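Local coordinates for hydrogenase expression protein (Thiobacillus denitrificans, PDB 3SB1), which is of unconfirmed function but, as a member of the HupH/HyaF family of hydrogenase expression proteins, probably assists the production of hydrogenase, at residues A[48-53]-A[85-90]. Sequence-based numbering, arbitrary orientation.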
loop_
_atom_site.group_PDB
_atom_site.type_symbol
_atom_site.label_atom_id
_atom_site.label_comp_id
_atom_site.label_asym_id
_atom_site.label_seq_id
_atom_site.Cartn_x
_atom_site.Cartn_y
_atom_site.Cartn_z
ATOM N N PRO A 48 -1.801 27.290 -5.987
ATOM C CA PRO A 48 -1.901 27.385 -4.523
ATOM C C PRO A 48 -1.924 26.071 -3.775
ATOM O O PRO A 48 -1.729 26.014 -2.557
ATOM C CB PRO A 48 -3.237 28.112 -4.318
ATOM C CG PRO A 48 -3.356 28.959 -5.490
ATOM C CD PRO A 48 -2.815 28.139 -6.646
ATOM N N LEU A 49 -2.217 25.012 -4.501
ATOM C CA LEU A 49 -2.278 23.703 -3.891
ATOM C C LEU A 49 -0.932 23.213 -3.400
ATOM O O LEU A 49 -0.884 22.419 -2.456
ATOM C CB LEU A 49 -2.878 22.700 -4.830
ATOM C CG LEU A 49 -4.361 22.870 -5.072
ATOM C CD1 LEU A 49 -4.828 21.785 -6.066
ATOM C CD2 LEU A 49 -5.218 22.783 -3.816
ATOM N N LEU A 50 0.172 23.702 -3.974
ATOM C CA LEU A 50 1.451 23.239 -3.433
ATOM C C LEU A 50 1.611 23.772 -1.992
ATOM O O LEU A 50 2.109 23.064 -1.113
ATOM C CB LEU A 50 2.637 23.615 -4.306
ATOM C CG LEU A 50 2.617 23.057 -5.727
ATOM C CD1 LEU A 50 3.843 23.617 -6.509
ATOM C CD2 LEU A 50 2.493 21.523 -5.768
ATOM N N ARG A 51 1.226 25.025 -1.752
ATOM C CA ARG A 51 1.329 25.594 -0.425
ATOM C C ARG A 51 0.428 24.841 0.546
ATOM O O ARG A 51 0.799 24.596 1.710
ATOM C CB ARG A 51 0.971 27.088 -0.457
ATOM C CG ARG A 51 0.958 27.801 0.892
ATOM C CD ARG A 51 0.596 29.266 0.688
ATOM N NE ARG A 51 0.647 30.064 1.918
ATOM C CZ ARG A 51 -0.397 30.305 2.717
ATOM N NH1 ARG A 51 -0.244 31.068 3.800
ATOM N NH2 ARG A 51 -1.597 29.802 2.438
ATOM N N GLU A 52 -0.744 24.451 0.078
ATOM C CA GLU A 52 -1.661 23.713 0.925
ATOM C C GLU A 52 -1.060 22.391 1.308
ATOM O O GLU A 52 -1.146 21.978 2.459
ATOM C CB GLU A 52 -3.016 23.524 0.249
ATOM C CG GLU A 52 -3.998 22.825 1.140
ATOM C CD GLU A 52 -5.429 22.848 0.651
ATOM O OE1 GLU A 52 -5.705 23.447 -0.418
ATOM O OE2 GLU A 52 -6.281 22.251 1.366
ATOM N N ILE A 53 -0.492 21.704 0.335
ATOM C CA ILE A 53 0.152 20.411 0.591
ATOM C C ILE A 53 1.246 20.567 1.627
ATOM O O ILE A 53 1.361 19.730 2.551
ATOM C CB ILE A 53 0.653 19.717 -0.677
ATOM C CG1 ILE A 53 -0.489 19.318 -1.612
ATOM C CG2 ILE A 53 1.512 18.491 -0.314
ATOM C CD1 ILE A 53 -0.054 18.956 -3.004
ATOM N N ARG A 85 -0.589 16.876 -11.319
ATOM C CA ARG A 85 -0.147 15.464 -11.269
ATOM C C ARG A 85 1.281 15.362 -11.779
ATOM O O ARG A 85 2.116 14.658 -11.183
ATOM C CB ARG A 85 -1.074 14.532 -12.068
ATOM C CG ARG A 85 -0.763 13.006 -11.980
ATOM C CD ARG A 85 -1.225 12.387 -10.667
ATOM N NE ARG A 85 -0.918 10.961 -10.432
ATOM C CZ ARG A 85 -1.728 9.946 -10.738
ATOM N NH1 ARG A 85 -1.386 8.696 -10.441
ATOM N NH2 ARG A 85 -2.885 10.171 -11.340
ATOM N N ALA A 86 1.587 16.082 -12.859
ATOM C CA ALA A 86 2.941 16.061 -13.439
ATOM C C ALA A 86 3.976 16.698 -12.508
ATOM O O ALA A 86 5.136 16.230 -12.411
ATOM C CB ALA A 86 2.927 16.772 -14.777
ATOM N N GLU A 87 3.578 17.771 -11.830
ATOM C CA GLU A 87 4.466 18.433 -10.903
ATOM C C GLU A 87 4.821 17.622 -9.655
ATOM O O GLU A 87 5.956 17.646 -9.149
ATOM C CB GLU A 87 3.835 19.740 -10.489
ATOM C CG GLU A 87 4.581 20.461 -9.421
ATOM C CD GLU A 87 5.967 20.945 -9.889
ATOM O OE1 GLU A 87 6.156 21.201 -11.104
ATOM O OE2 GLU A 87 6.861 21.024 -9.030
ATOM N N LEU A 88 3.828 16.926 -9.101
ATOM C CA LEU A 88 4.038 16.092 -7.934
ATOM C C LEU A 88 4.794 14.806 -8.242
ATOM O O LEU A 88 5.432 14.239 -7.358
ATOM C CB LEU A 88 2.716 15.801 -7.247
ATOM C CG LEU A 88 1.980 17.008 -6.666
ATOM C CD1 LEU A 88 0.617 16.585 -6.045
ATOM C CD2 LEU A 88 2.839 17.660 -5.589
ATOM N N GLY A 89 4.683 14.360 -9.488
ATOM C CA GLY A 89 5.382 13.184 -9.953
ATOM C C GLY A 89 4.935 11.866 -9.371
ATOM O O GLY A 89 3.969 11.767 -8.618
ATOM N N GLY A 90 5.694 10.828 -9.719
ATOM C CA GLY A 90 5.392 9.477 -9.253
ATOM C C GLY A 90 6.451 9.080 -8.288
ATOM O O GLY A 90 7.611 9.421 -8.438
#
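Leu88 meets two side chains of segment 48-53 with its forked end: its CD1 lies 3.9 Å from Ile53 CD1, while its CD2 is 3.9 Å from Leu50 CD2 and, slightly farther off, 4.1 Å from Ile53 CD1. The isoleucine methyl thus rests against both branches. The two pairings differ in direction. Ile53 and Leu88 point at each other and touch tip to tip, whereas Leu50 and Leu88 run past one another in opposite senses. In Leu88, CG stands anti to the carbonyl carbon (chi1 -64°), which brings the methyls nearer to helix 48-63, although the bond to CB does not point at it. These are van der Waals distances between apolar methyls, all on buried residues, and they make up the compact part of the contact.

Toward Glu87 the fit is looser: Leu50 CD2 comes no nearer than 4.3 Å to Glu87 CG, touching the aliphatic stem of a partly exposed residue. Its carboxylate is engaged elsewhere, in a salt bridge from OE2 to Arg156 of the second subunit.

This is apolar helix-helix packing, joining the N-terminal part of helix 48-63, through Leu50 and Ile53, to the C-terminal turn of helix 78-88, where Leu50 also packs on Trp83 and Leu84. The antiparallel sheet lies beside it, with Ile69 and Val113 on Ile53 and Trp115 on Leu88, while Leu153 and Leu160 of the second subunit cover Ile53 and Leu50.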